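Local coordinates for protein immunoreactive 84kD antigen PG93 (Porphyromonas gingivalis, PDB 5M11) that serves as a calcium- and zinc-binding bacterial cell-surface component essential to the type-IX secretion system of this oral pathogen, at residues A373-V378 with K425-D430; G433-T438 with N445-D450; F459-V464 with E507-D512. All coordinates share one frame; numbering follows the deposited sequence.

Interaction 1: A373-V378 with K425-D430; sequences AIDIAV and KAIAFD
Apolar packing of I374, A377, I427, F429 and the aliphatic stem of K425 joins the first strands of two successive beta-propeller blades, 373-378 and 422-429. Strand 373-378 and residues 427-429 run side by side in the same direction, 6° apart and 5.8 Å between axes, and no backbone-to-backbone hydrogen bond ties them. They face each other as elements of separate sheets.

I427 sits at the middle of the contact. Its CG1 lies between the backbone N and the carbonyl carbon (chi1 50°), which brings CD1 to 3.7 Å from the A377 CB methyl; CG1 also passes alongside D375 CB, the two side chains running past each other in opposite senses. At one end I374 lays its CD1 across the K425 chain at about a right angle, 3.6 Å from K425 CG. K425 is extended beyond CG, so this aliphatic stem does the packing while NZ is carried on to a hydrogen bond with Y317 OH. At the other end the F429 ring presents an edge to the A377 carbonyl, with F429 CE2 3.5 Å from A377 O, and F429 CD2 rests 4.0 Å from A377 CB.

The polar element is the buried D375 carboxylate. D375 OD2 accepts a long, weak bond from I427 N at 3.4 Å, and D375 OD1 a weak one from I376 N, so both oxygens are turned to main-chain amides. D375 OD1 also lies close to the like-charged E318, a residue of a zinc-binding site of this protein.

Around the contact, strand 386-390 pairs with 373-378, where I374 and D375 form a classic bulge opposite G389. Strand 435-439 receives A377 and F429 on L435. I376 packs on strand 325-329 of the preceding blade, and K425 and D375 touch N472 of strand 469-475 in the following one.

Interaction 2: G433-T438 with N445-D450; sequences GNLWGT and NIFMYD. With CA (calcium ion), chain M.
The indole of W436 has M448 CB and CG over one face. M448 CB stands 3.6 Å from the centroid of the six-membered ring, 6° off its normal, a CH-pi contact, and M448 CG lies 3.4 Å from W436 CE2. With CG anti to the backbone N (chi1 -171°) and bends at the next two torsions, M448 runs over the indole and carries SD to an oblique Met-aromatic position, near N434 CG. At the indole's nitrogen edge, NE1 is hydrogen-bonded to D430. K481 makes a cation-pi contact with the ring system.

On the opposite side of the sheet the F447 ring leans back over the neighbouring strand. G437 CA lies 4.0 Å from its centroid, offset toward the rim; having no CB, G437 lets the ring come down on its backbone. Beside it, L435 CD2 makes a loose contact with F447 CE1, and the Y449 ring turns away to stack on W456.

Beyond the last pair, the N434 amide and the D450 carboxylate stand with planes 76° apart. D450 OD2 binds a calcium ion at 2.4 Å, and D450 OD1 is held by Q452 N.

The backbones are joined by two reciprocal pairs of hydrogen bonds, L435 with Y449 and G437 with F447. The L435 N to Y449 O bond is 2.8 Å long. W436-M448, between them, and T438-I446, next after G437-F447, are the non-hydrogen-bonded pairs. These are the second and third strands of a four-stranded antiparallel blade, a beta hairpin of the beta-propeller fold.

Interaction 3: F459-V464 with E507-D512; sequences FSYPDV and ETTSDD. With CA (calcium ion), chain B; ZN (zinc ion), chain G.
One hydrogen bond spans the two loops: Y461 OH donates to D512 OD2 at 2.7 Å. It reaches the oxygen from its anti side, 17° out of the carboxylate plane. The phenol ring comes in at about a right angle to the D512 side chain, its plane turned 56° from the carboxylate, and its torsion (CG beside the backbone N, chi1 -53°) directs the hydroxyl to the other loop.

Van der Waals contacts lie beside this bond. T509 CG2 lies alongside the Y461 ring, 3.9 Å from CE1, while T509 OG1 approaches F459 CB at the same 3.9 Å. The F459 ring also comes near D512 OD2 and meets Y461 CE2 in the plane of its own edge. The strong interactions are thus polar, and the apolar area is modest.

Each loop also carries metal ligands. A calcium ion is bound at 2.4 Å each by T508 O, D511 OD1 and D512 OD1, with D502 and T505 completing the site; the type I turn T509-D512, closed by D512 N to T509 O, brings D511 and D512 to the ion, with T508 O just ahead of it. In the other loop D463 chelates a zinc ion, D463 OD2 at 2.1 Å and D463 OD1 at 2.5 Å, together with H514, whose ring is stacked on Y461.

The D512 carboxylate is therefore divided, OD1 to calcium and OD2 to the tyrosine. Calcium probably keeps it ionised, and Y461, a second-shell residue of the calcium site that also stacks on the zinc ligand H514, thus bridges the two sites structurally.

How the interactions relate
Interactions 1 and 2 are buried and share a blade: strand 422-429, which meets the preceding blade in interaction 1, pairs with strand 435-439 of interaction 2. A428 O bonds W436 N at 2.8 Å. Interaction 3 begins at F459, the end of that blade's last strand, whose N bonds I446 O, and W436 packs on F459; its loops lie nearer the surface and reach the calcium site of the next blade and a zinc site between D463 and its H514. Chemistry follows place: apolar packing between blades in interaction 1, sheet bonding with aromatic faces in interaction 2, and carboxylates with metal ions in interaction 3. Interactions 1 and 3 do not touch.

Interaction 1: A373-V378 with K425-D430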
ATOM      1  N   ALA A 373      13.802  -0.355 -10.018  1.00 71.72           N
ATOM      2  CA  ALA A 373      13.328  -1.490 -10.807  1.00 68.62           C
ATOM      3  C   ALA A 373      11.877  -1.166 -11.172  1.00 71.11           C
ATOM      4  O   ALA A 373      11.053  -1.000 -10.274  1.00 70.19           O
ATOM      5  CB  ALA A 373      13.441  -2.773  -9.998  1.00 68.53           C
ATOM      6  N   ILE A 374      11.583  -0.953 -12.460  1.00 68.11           N
ATOM      7  CA  ILE A 374      10.254  -0.468 -12.846  1.00 67.65           C
ATOM      8  C   ILE A 374       9.419  -1.402 -13.773  1.00 70.19           C
ATOM      9  O   ILE A 374       8.234  -1.095 -13.994  1.00 70.30           O
ATOM     10  CB  ILE A 374      10.377   0.932 -13.498  1.00 72.56           C
ATOM     11  CG1 ILE A 374      11.493   0.966 -14.549  1.00 73.90           C
ATOM     12  CG2 ILE A 374      10.568   2.008 -12.439  1.00 75.70           C
ATOM     13  CD1 ILE A 374      11.180   1.760 -15.627  1.00 84.69           C
ATOM     14  N   ASP A 375      10.001  -2.490 -14.326  1.00 64.40           N
ATOM     15  CA  ASP A 375       9.227  -3.412 -15.166  1.00 61.82           C
ATOM     16  C   ASP A 375       9.756  -4.852 -15.077  1.00 63.83           C
ATOM     17  O   ASP A 375      10.952  -5.093 -14.899  1.00 63.41           O
ATOM     18  CB  ASP A 375       9.145  -2.953 -16.645  1.00 64.00           C
ATOM     19  CG  ASP A 375       7.822  -3.241 -17.375  1.00 75.89           C
ATOM     20  OD1 ASP A 375       7.055  -4.133 -16.918  1.00 74.32           O
ATOM     21  OD2 ASP A 375       7.570  -2.605 -18.418  1.00 85.45           O
ATOM     22  N   ILE A 376       8.821  -5.802 -15.171  1.00 59.72           N
ATOM     23  CA  ILE A 376       9.062  -7.237 -15.145  1.00 59.65           C
ATOM     24  C   ILE A 376       8.605  -7.836 -16.468  1.00 63.62           C
ATOM     25  O   ILE A 376       7.670  -7.322 -17.106  1.00 63.61           O
ATOM     26  CB  ILE A 376       8.338  -7.934 -13.950  1.00 62.49           C
ATOM     27  CG1 ILE A 376       8.319  -7.061 -12.649  1.00 64.26           C
ATOM     28  CG2 ILE A 376       8.908  -9.346 -13.685  1.00 63.00           C
ATOM     29  CD1 ILE A 376       9.653  -6.946 -11.838  1.00 74.61           C
ATOM     30  N   ALA A 377       9.288  -8.917 -16.886  1.00 59.24           N
ATOM     31  CA  ALA A 377       8.955  -9.725 -18.053  1.00 57.78           C
ATOM     32  C   ALA A 377       9.271 -11.154 -17.702  1.00 60.30           C
ATOM     33  O   ALA A 377      10.421 -11.463 -17.423  1.00 61.82           O
ATOM     34  CB  ALA A 377       9.711  -9.263 -19.291  1.00 58.97           C
ATOM     35  N   VAL A 378       8.245 -12.001 -17.613  1.00 54.61           N
ATOM     36  CA  VAL A 378       8.380 -13.414 -17.246  1.00 54.47           C
ATOM     37  C   VAL A 378       8.377 -14.266 -18.512  1.00 61.01           C
ATOM     38  O   VAL A 378       7.555 -14.041 -19.402  1.00 60.21           O
ATOM     39  CB  VAL A 378       7.243 -13.858 -16.286  1.00 56.27           C
ATOM     40  CG1 VAL A 378       7.508 -15.248 -15.730  1.00 56.91           C
ATOM     41  CG2 VAL A 378       7.048 -12.859 -15.163  1.00 55.42           C
ATOM     42  N   LYS A 425      12.402   0.298 -19.818  1.00 57.42           N
ATOM     43  CA  LYS A 425      10.971   0.157 -19.503  1.00 55.09           C
ATOM     44  C   LYS A 425      10.249  -0.530 -20.689  1.00 58.71           C
ATOM     45  O   LYS A 425      10.874  -0.694 -21.729  1.00 60.16           O
ATOM     46  CB  LYS A 425      10.311   1.510 -19.141  1.00 57.89           C
ATOM     47  CG  LYS A 425       8.990   1.293 -18.424  1.00 63.85           C
ATOM     48  CD  LYS A 425       8.220   2.511 -17.987  1.00 74.52           C
ATOM     49  CE  LYS A 425       7.030   1.961 -17.215  1.00 83.40           C
ATOM     50  NZ  LYS A 425       6.167   3.010 -16.628  1.00 89.85           N
ATOM     51  N   ALA A 426       8.954  -0.938 -20.535  1.00 52.89           N
ATOM     52  CA  ALA A 426       8.100  -1.606 -21.543  1.00 50.75           C
ATOM     53  C   ALA A 426       8.715  -2.933 -22.085  1.00 53.46           C
ATOM     54  O   ALA A 426       8.812  -3.119 -23.308  1.00 53.35           O
ATOM     55  CB  ALA A 426       7.781  -0.653 -22.691  1.00 52.32           C
ATOM     56  N   ILE A 427       9.082  -3.873 -21.168  1.00 48.95           N
ATOM     57  CA  ILE A 427       9.684  -5.175 -21.531  1.00 48.11           C
ATOM     58  C   ILE A 427       8.645  -6.305 -21.544  1.00 52.57           C
ATOM     59  O   ILE A 427       7.903  -6.480 -20.568  1.00 53.22           O
ATOM     60  CB  ILE A 427      10.912  -5.586 -20.661  1.00 50.57           C
ATOM     61  CG1 ILE A 427      10.628  -5.479 -19.133  1.00 49.91           C
ATOM     62  CG2 ILE A 427      12.138  -4.793 -21.082  1.00 52.16           C
ATOM     63  CD1 ILE A 427      11.616  -6.251 -18.194  1.00 54.93           C
ATOM     64  N   ALA A 428       8.638  -7.107 -22.633  1.00 47.37           N
ATOM     65  CA  ALA A 428       7.739  -8.254 -22.772  1.00 45.63           C
ATOM     66  C   ALA A 428       8.406  -9.370 -23.584  1.00 51.93           C
ATOM     67  O   ALA A 428       9.444  -9.142 -24.207  1.00 50.20           O
ATOM     68  CB  ALA A 428       6.436  -7.820 -23.427  1.00 45.37           C
ATOM     69  N   PHE A 429       7.820 -10.584 -23.546  1.00 51.14           N
ATOM     70  CA  PHE A 429       8.281 -11.765 -24.300  1.00 51.90           C
ATOM     71  C   PHE A 429       7.317 -12.088 -25.451  1.00 57.92           C
ATOM     72  O   PHE A 429       6.096 -11.929 -25.297  1.00 56.10           O
ATOM     73  CB  PHE A 429       8.401 -13.008 -23.384  1.00 53.02           C
ATOM     74  CG  PHE A 429       9.680 -13.161 -22.596  1.00 54.79           C
ATOM     75  CD1 PHE A 429      10.794 -13.769 -23.158  1.00 58.77           C
ATOM     76  CD2 PHE A 429       9.754 -12.748 -21.270  1.00 56.69           C
ATOM     77  CE1 PHE A 429      11.968 -13.940 -22.414  1.00 60.82           C
ATOM     78  CE2 PHE A 429      10.933 -12.919 -20.523  1.00 60.04           C
ATOM     79  CZ  PHE A 429      12.029 -13.512 -21.098  1.00 59.39           C
ATOM     80  N   ASP A 430       7.840 -12.592 -26.579  1.00 58.01           N
ATOM     81  CA  ASP A 430       6.948 -12.971 -27.680  1.00 59.36           C
ATOM     82  C   ASP A 430       6.578 -14.461 -27.571  1.00 65.60           C
ATOM     83  O   ASP A 430       7.092 -15.169 -26.696  1.00 64.53           O
ATOM     84  CB  ASP A 430       7.525 -12.606 -29.066  1.00 62.16           C
ATOM     85  CG  ASP A 430       8.836 -13.249 -29.459  1.00 74.39           C
ATOM     86  OD1 ASP A 430       9.169 -14.313 -28.898  1.00 75.90           O
ATOM     87  OD2 ASP A 430       9.487 -12.738 -30.395  1.00 80.30           O
TER

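Interaction 2: G433-T438 with N445-D450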
ATOM      1  N   GLY A 433       9.505 -16.879 -27.611  1.00 62.85           N
ATOM      2  CA  GLY A 433      10.421 -16.891 -26.470  1.00 61.08           C
ATOM      3  C   GLY A 433      11.497 -15.824 -26.428  1.00 61.84           C
ATOM      4  O   GLY A 433      12.426 -15.924 -25.617  1.00 61.93           O
ATOM      5  N   ASN A 434      11.366 -14.782 -27.267  1.00 55.50           N
ATOM      6  CA  ASN A 434      12.300 -13.664 -27.341  1.00 55.18           C
ATOM      7  C   ASN A 434      11.875 -12.526 -26.433  1.00 56.85           C
ATOM      8  O   ASN A 434      10.688 -12.344 -26.193  1.00 55.87           O
ATOM      9  CB  ASN A 434      12.410 -13.147 -28.774  1.00 58.29           C
ATOM     10  CG  ASN A 434      12.948 -14.153 -29.738  1.00 79.11           C
ATOM     11  OD1 ASN A 434      14.000 -14.770 -29.509  1.00 75.09           O
ATOM     12  ND2 ASN A 434      12.237 -14.326 -30.840  1.00 66.70           N
ATOM     13  N   LEU A 435      12.838 -11.727 -25.972  1.00 53.05           N
ATOM     14  CA  LEU A 435      12.541 -10.599 -25.124  1.00 51.79           C
ATOM     15  C   LEU A 435      12.571  -9.312 -25.919  1.00 60.15           C
ATOM     16  O   LEU A 435      13.630  -8.872 -26.354  1.00 62.87           O
ATOM     17  CB  LEU A 435      13.516 -10.522 -23.937  1.00 51.88           C
ATOM     18  CG  LEU A 435      13.336  -9.307 -23.007  1.00 55.40           C
ATOM     19  CD1 LEU A 435      12.138  -9.485 -22.077  1.00 53.75           C
ATOM     20  CD2 LEU A 435      14.589  -9.042 -22.219  1.00 57.09           C
ATOM     21  N   TRP A 436      11.408  -8.704 -26.096  1.00 57.17           N
ATOM     22  CA  TRP A 436      11.258  -7.399 -26.726  1.00 57.68           C
ATOM     23  C   TRP A 436      11.181  -6.342 -25.624  1.00 61.32           C
ATOM     24  O   TRP A 436      10.613  -6.588 -24.547  1.00 62.58           O
ATOM     25  CB  TRP A 436      10.015  -7.376 -27.607  1.00 55.96           C
ATOM     26  CG  TRP A 436      10.163  -8.259 -28.789  1.00 58.11           C
ATOM     27  CD1 TRP A 436       9.906  -9.596 -28.849  1.00 60.87           C
ATOM     28  CD2 TRP A 436      10.719  -7.895 -30.060  1.00 59.74           C
ATOM     29  NE1 TRP A 436      10.240 -10.085 -30.093  1.00 62.08           N
ATOM     30  CE2 TRP A 436      10.710  -9.054 -30.867  1.00 64.03           C
ATOM     31  CE3 TRP A 436      11.197  -6.691 -30.607  1.00 62.28           C
ATOM     32  CZ2 TRP A 436      11.174  -9.051 -32.179  1.00 64.54           C
ATOM     33  CZ3 TRP A 436      11.650  -6.686 -31.912  1.00 65.23           C
ATOM     34  CH2 TRP A 436      11.653  -7.858 -32.677  1.00 66.30           C
ATOM     35  N   GLY A 437      11.757  -5.192 -25.883  1.00 54.71           N
ATOM     36  CA  GLY A 437      11.745  -4.127 -24.905  1.00 53.74           C
ATOM     37  C   GLY A 437      12.160  -2.818 -25.508  1.00 59.43           C
ATOM     38  O   GLY A 437      12.678  -2.769 -26.627  1.00 59.69           O
ATOM     39  N   THR A 438      11.932  -1.746 -24.756  1.00 57.15           N
ATOM     40  CA  THR A 438      12.263  -0.396 -25.179  1.00 58.89           C
ATOM     41  C   THR A 438      13.231   0.243 -24.162  1.00 64.28           C
ATOM     42  O   THR A 438      13.328  -0.211 -23.018  1.00 62.83           O
ATOM     43  CB  THR A 438      10.978   0.431 -25.398  1.00 62.23           C
ATOM     44  OG1 THR A 438      10.475   0.879 -24.136  1.00 70.02           O
ATOM     45  CG2 THR A 438       9.900  -0.323 -26.200  1.00 46.57           C
ATOM     46  N   ASN A 445      15.943   2.885 -29.983  1.00 66.97           N
ATOM     47  CA  ASN A 445      14.963   2.781 -28.911  1.00 64.80           C
ATOM     48  C   ASN A 445      14.481   1.370 -28.606  1.00 67.11           C
ATOM     49  O   ASN A 445      14.513   0.966 -27.450  1.00 65.33           O
ATOM     50  CB  ASN A 445      13.746   3.647 -29.259  1.00 64.09           C
ATOM     51  CG  ASN A 445      13.791   5.054 -28.720  1.00 92.36           C
ATOM     52  OD1 ASN A 445      13.244   5.957 -29.331  1.00 85.80           O
ATOM     53  ND2 ASN A 445      14.391   5.281 -27.545  1.00 87.60           N
ATOM     54  N   ILE A 446      13.955   0.669 -29.628  1.00 63.86           N
ATOM     55  CA  ILE A 446      13.343  -0.663 -29.553  1.00 60.75           C
ATOM     56  C   ILE A 446      14.407  -1.760 -29.704  1.00 64.53           C
ATOM     57  O   ILE A 446      15.250  -1.669 -30.595  1.00 66.81           O
ATOM     58  CB  ILE A 446      12.245  -0.761 -30.658  1.00 63.05           C
ATOM     59  CG1 ILE A 446      11.165   0.364 -30.490  1.00 63.07           C
ATOM     60  CG2 ILE A 446      11.599  -2.147 -30.657  1.00 61.27           C
ATOM     61  CD1 ILE A 446      10.656   0.968 -31.750  1.00 64.86           C
ATOM     62  N   PHE A 447      14.360  -2.800 -28.850  1.00 58.37           N
ATOM     63  CA  PHE A 447      15.328  -3.895 -28.921  1.00 58.04           C
ATOM     64  C   PHE A 447      14.673  -5.282 -28.747  1.00 60.99           C
ATOM     65  O   PHE A 447      13.524  -5.405 -28.309  1.00 58.86           O
ATOM     66  CB  PHE A 447      16.474  -3.705 -27.884  1.00 60.50           C
ATOM     67  CG  PHE A 447      16.121  -3.979 -26.439  1.00 59.89           C
ATOM     68  CD1 PHE A 447      16.160  -5.268 -25.927  1.00 60.83           C
ATOM     69  CD2 PHE A 447      15.777  -2.943 -25.583  1.00 62.56           C
ATOM     70  CE1 PHE A 447      15.805  -5.525 -24.600  1.00 60.69           C
ATOM     71  CE2 PHE A 447      15.430  -3.200 -24.252  1.00 63.94           C
ATOM     72  CZ  PHE A 447      15.430  -4.492 -23.774  1.00 60.15           C
ATOM     73  N   MET A 448      15.448  -6.322 -29.090  1.00 59.06           N
ATOM     74  CA  MET A 448      15.111  -7.721 -28.929  1.00 58.27           C
ATOM     75  C   MET A 448      16.351  -8.513 -28.472  1.00 67.07           C
ATOM     76  O   MET A 448      17.465  -8.312 -28.997  1.00 67.60           O
ATOM     77  CB  MET A 448      14.518  -8.329 -30.199  1.00 60.29           C
ATOM     78  CG  MET A 448      13.964  -9.719 -29.959  1.00 63.67           C
ATOM     79  SD  MET A 448      14.461 -10.964 -31.182  1.00 70.90           S
ATOM     80  CE  MET A 448      16.203 -11.248 -30.719  1.00 69.08           C
ATOM     81  N   TYR A 449      16.130  -9.437 -27.499  1.00 64.21           N
ATOM     82  CA  TYR A 449      17.143 -10.346 -26.976  1.00 65.18           C
ATOM     83  C   TYR A 449      16.673 -11.779 -27.100  1.00 72.70           C
ATOM     84  O   TYR A 449      15.560 -12.101 -26.676  1.00 70.23           O
ATOM     85  CB  TYR A 449      17.479 -10.026 -25.517  1.00 64.95           C
ATOM     86  CG  TYR A 449      18.499 -10.955 -24.886  1.00 66.85           C
ATOM     87  CD1 TYR A 449      19.777 -11.088 -25.421  1.00 70.66           C
ATOM     88  CD2 TYR A 449      18.203 -11.658 -23.722  1.00 66.65           C
ATOM     89  CE1 TYR A 449      20.721 -11.925 -24.835  1.00 72.85           C
ATOM     90  CE2 TYR A 449      19.142 -12.491 -23.123  1.00 68.95           C
ATOM     91  CZ  TYR A 449      20.399 -12.623 -23.683  1.00 79.88           C
ATOM     92  OH  TYR A 449      21.309 -13.459 -23.092  1.00 87.11           O
ATOM     93  N   ASP A 450      17.510 -12.633 -27.721  1.00 75.03           N
ATOM     94  CA  ASP A 450      17.238 -14.070 -27.835  1.00 76.42           C
ATOM     95  C   ASP A 450      17.939 -14.701 -26.640  1.00 83.27           C
ATOM     96  O   ASP A 450      19.174 -14.718 -26.619  1.00 85.63           O
ATOM     97  CB  ASP A 450      17.703 -14.666 -29.190  1.00 79.92           C
ATOM     98  CG  ASP A 450      17.124 -16.044 -29.533  1.00 88.09           C
ATOM     99  OD1 ASP A 450      16.856 -16.837 -28.594  1.00 87.86           O
ATOM    100  OD2 ASP A 450      16.960 -16.337 -30.743  1.00 92.75           O
TER
HETATM  101 CA    CA M 812      16.938 -18.733 -30.815  1.00105.13          CA

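Interaction 3: F459-V464 with E507-D512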
ATOM      1  N   PHE A 459      16.702  -1.396 -32.994  1.00 69.42           N
ATOM      2  CA  PHE A 459      16.262  -0.536 -34.084  1.00 70.66           C
ATOM      3  C   PHE A 459      15.339   0.556 -33.539  1.00 73.55           C
ATOM      4  O   PHE A 459      15.116   0.625 -32.331  1.00 72.35           O
ATOM      5  CB  PHE A 459      15.555  -1.368 -35.183  1.00 71.98           C
ATOM      6  CG  PHE A 459      14.316  -2.127 -34.751  1.00 71.19           C
ATOM      7  CD1 PHE A 459      13.066  -1.509 -34.744  1.00 73.32           C
ATOM      8  CD2 PHE A 459      14.387  -3.471 -34.418  1.00 72.35           C
ATOM      9  CE1 PHE A 459      11.922  -2.207 -34.355  1.00 71.59           C
ATOM     10  CE2 PHE A 459      13.231  -4.175 -34.055  1.00 73.31           C
ATOM     11  CZ  PHE A 459      12.006  -3.536 -34.035  1.00 70.04           C
ATOM     12  N   SER A 460      14.776   1.384 -34.442  1.00 70.50           N
ATOM     13  CA  SER A 460      13.795   2.420 -34.128  1.00 70.08           C
ATOM     14  C   SER A 460      13.078   2.898 -35.388  1.00 77.10           C
ATOM     15  O   SER A 460      13.369   2.435 -36.501  1.00 78.71           O
ATOM     16  CB  SER A 460      14.443   3.606 -33.420  1.00 73.66           C
ATOM     17  OG  SER A 460      13.432   4.336 -32.745  1.00 79.71           O
ATOM     18  N   TYR A 461      12.137   3.832 -35.202  1.00 73.47           N
ATOM     19  CA  TYR A 461      11.414   4.497 -36.274  1.00 74.56           C
ATOM     20  C   TYR A 461      11.581   6.002 -36.031  1.00 83.10           C
ATOM     21  O   TYR A 461      11.288   6.438 -34.920  1.00 83.24           O
ATOM     22  CB  TYR A 461       9.954   4.045 -36.303  1.00 72.96           C
ATOM     23  CG  TYR A 461       9.787   2.541 -36.343  1.00 71.75           C
ATOM     24  CD1 TYR A 461      10.000   1.824 -37.520  1.00 73.60           C
ATOM     25  CD2 TYR A 461       9.409   1.829 -35.200  1.00 69.93           C
ATOM     26  CE1 TYR A 461       9.841   0.438 -37.562  1.00 72.18           C
ATOM     27  CE2 TYR A 461       9.237   0.445 -35.233  1.00 68.60           C
ATOM     28  CZ  TYR A 461       9.439  -0.245 -36.419  1.00 78.32           C
ATOM     29  OH  TYR A 461       9.253  -1.605 -36.466  1.00 79.72           O
ATOM     30  N   PRO A 462      12.138   6.793 -36.988  1.00 83.29           N
ATOM     31  CA  PRO A 462      12.415   8.231 -36.725  1.00 86.42           C
ATOM     32  C   PRO A 462      11.341   9.023 -35.958  1.00 90.26           C
ATOM     33  O   PRO A 462      11.694   9.863 -35.122  1.00 91.29           O
ATOM     34  CB  PRO A 462      12.595   8.819 -38.124  1.00 91.26           C
ATOM     35  CG  PRO A 462      13.044   7.691 -38.967  1.00 94.65           C
ATOM     36  CD  PRO A 462      12.605   6.397 -38.334  1.00 86.44           C
ATOM     37  N   ASP A 463      10.050   8.752 -36.228  1.00 85.75           N
ATOM     38  CA  ASP A 463       8.898   9.389 -35.573  1.00 85.52           C
ATOM     39  C   ASP A 463       8.855   9.091 -34.022  1.00 85.51           C
ATOM     40  O   ASP A 463       8.375   9.935 -33.271  1.00 85.40           O
ATOM     41  CB  ASP A 463       7.561   8.994 -36.268  1.00 86.52           C
ATOM     42  CG  ASP A 463       7.591   7.720 -37.117  1.00 94.93           C
ATOM     43  OD1 ASP A 463       8.012   7.798 -38.302  1.00 96.52           O
ATOM     44  OD2 ASP A 463       7.211   6.649 -36.592  1.00 97.09           O
ATOM     45  N   VAL A 464       9.388   7.934 -33.559  1.00 79.00           N
ATOM     46  CA  VAL A 464       9.436   7.547 -32.129  1.00 76.50           C
ATOM     47  C   VAL A 464      10.880   7.545 -31.542  1.00 80.59           C
ATOM     48  O   VAL A 464      11.018   7.388 -30.328  1.00 78.55           O
ATOM     49  CB  VAL A 464       8.757   6.184 -31.806  1.00 76.66           C
ATOM     50  CG1 VAL A 464       7.242   6.263 -31.928  1.00 75.80           C
ATOM     51  CG2 VAL A 464       9.340   5.034 -32.631  1.00 75.40           C
ATOM     52  N   GLU A 507      16.714  -7.665 -37.261  1.00 78.21           N
ATOM     53  CA  GLU A 507      17.948  -7.101 -37.814  1.00 81.15           C
ATOM     54  C   GLU A 507      17.663  -6.067 -38.970  1.00 88.41           C
ATOM     55  O   GLU A 507      18.583  -5.343 -39.374  1.00 89.61           O
ATOM     56  CB  GLU A 507      18.918  -8.224 -38.270  1.00 83.87           C
ATOM     57  CG  GLU A 507      18.489  -9.028 -39.489  1.00 90.30           C
ATOM     58  CD  GLU A 507      17.443 -10.117 -39.329  1.00102.72           C
ATOM     59  OE1 GLU A 507      16.964 -10.346 -38.193  1.00 97.72           O
ATOM     60  OE2 GLU A 507      17.123 -10.762 -40.354  1.00 89.48           O
ATOM     61  N   THR A 508      16.401  -6.002 -39.484  1.00 85.19           N
ATOM     62  CA  THR A 508      16.005  -5.027 -40.512  1.00 86.80           C
ATOM     63  C   THR A 508      14.664  -4.366 -40.184  1.00 89.68           C
ATOM     64  O   THR A 508      13.808  -4.941 -39.494  1.00 88.14           O
ATOM     65  CB  THR A 508      15.956  -5.591 -41.953  1.00 96.20           C
ATOM     66  OG1 THR A 508      16.370  -6.958 -42.008  1.00 96.84           O
ATOM     67  CG2 THR A 508      16.756  -4.735 -42.935  1.00 95.97           C
ATOM     68  N   THR A 509      14.507  -3.144 -40.712  1.00 86.42           N
ATOM     69  CA  THR A 509      13.348  -2.264 -40.628  1.00 84.81           C
ATOM     70  C   THR A 509      12.709  -2.229 -42.015  1.00 89.82           C
ATOM     71  O   THR A 509      11.520  -1.934 -42.146  1.00 89.15           O
ATOM     72  CB  THR A 509      13.857  -0.889 -40.160  1.00 94.11           C
ATOM     73  OG1 THR A 509      14.389  -1.035 -38.848  1.00 94.78           O
ATOM     74  CG2 THR A 509      12.791   0.204 -40.169  1.00 93.10           C
ATOM     75  N   SER A 510      13.521  -2.554 -43.056  1.00 88.03           N
ATOM     76  CA  SER A 510      13.180  -2.527 -44.483  1.00 89.18           C
ATOM     77  C   SER A 510      11.900  -3.321 -44.834  1.00 90.46           C
ATOM     78  O   SER A 510      11.232  -2.957 -45.804  1.00 92.83           O
ATOM     79  CB  SER A 510      14.358  -3.009 -45.329  1.00 94.16           C
ATOM     80  OG  SER A 510      14.508  -4.417 -45.406  1.00101.20           O
ATOM     81  N   ASP A 511      11.557  -4.371 -44.048  1.00 81.97           N
ATOM     82  CA  ASP A 511      10.382  -5.227 -44.266  1.00 79.69           C
ATOM     83  C   ASP A 511       9.268  -5.004 -43.216  1.00 80.90           C
ATOM     84  O   ASP A 511       8.172  -5.553 -43.372  1.00 80.39           O
ATOM     85  CB  ASP A 511      10.788  -6.720 -44.314  1.00 80.71           C
ATOM     86  CG  ASP A 511      11.366  -7.336 -43.045  1.00 87.05           C
ATOM     87  OD1 ASP A 511      12.306  -6.736 -42.458  1.00 86.25           O
ATOM     88  OD2 ASP A 511      10.949  -8.463 -42.693  1.00 92.03           O
ATOM     89  N   ASP A 512       9.540  -4.181 -42.177  1.00 75.20           N
ATOM     90  CA  ASP A 512       8.603  -3.862 -41.101  1.00 71.93           C
ATOM     91  C   ASP A 512       7.382  -3.083 -41.543  1.00 76.27           C
ATOM     92  O   ASP A 512       7.403  -2.390 -42.561  1.00 78.89           O
ATOM     93  CB  ASP A 512       9.298  -3.036 -40.018  1.00 72.40           C
ATOM     94  CG  ASP A 512      10.274  -3.814 -39.180  1.00 79.22           C
ATOM     95  OD1 ASP A 512      10.738  -4.872 -39.641  1.00 78.80           O
ATOM     96  OD2 ASP A 512      10.593  -3.354 -38.068  1.00 84.46           O
TER
HETATM   97 CA    CA B 801      12.241  -6.680 -40.058  1.00 81.36          CA
HETATM   98 ZN    ZN G 806       6.171   6.163 -38.328  1.00113.53          ZN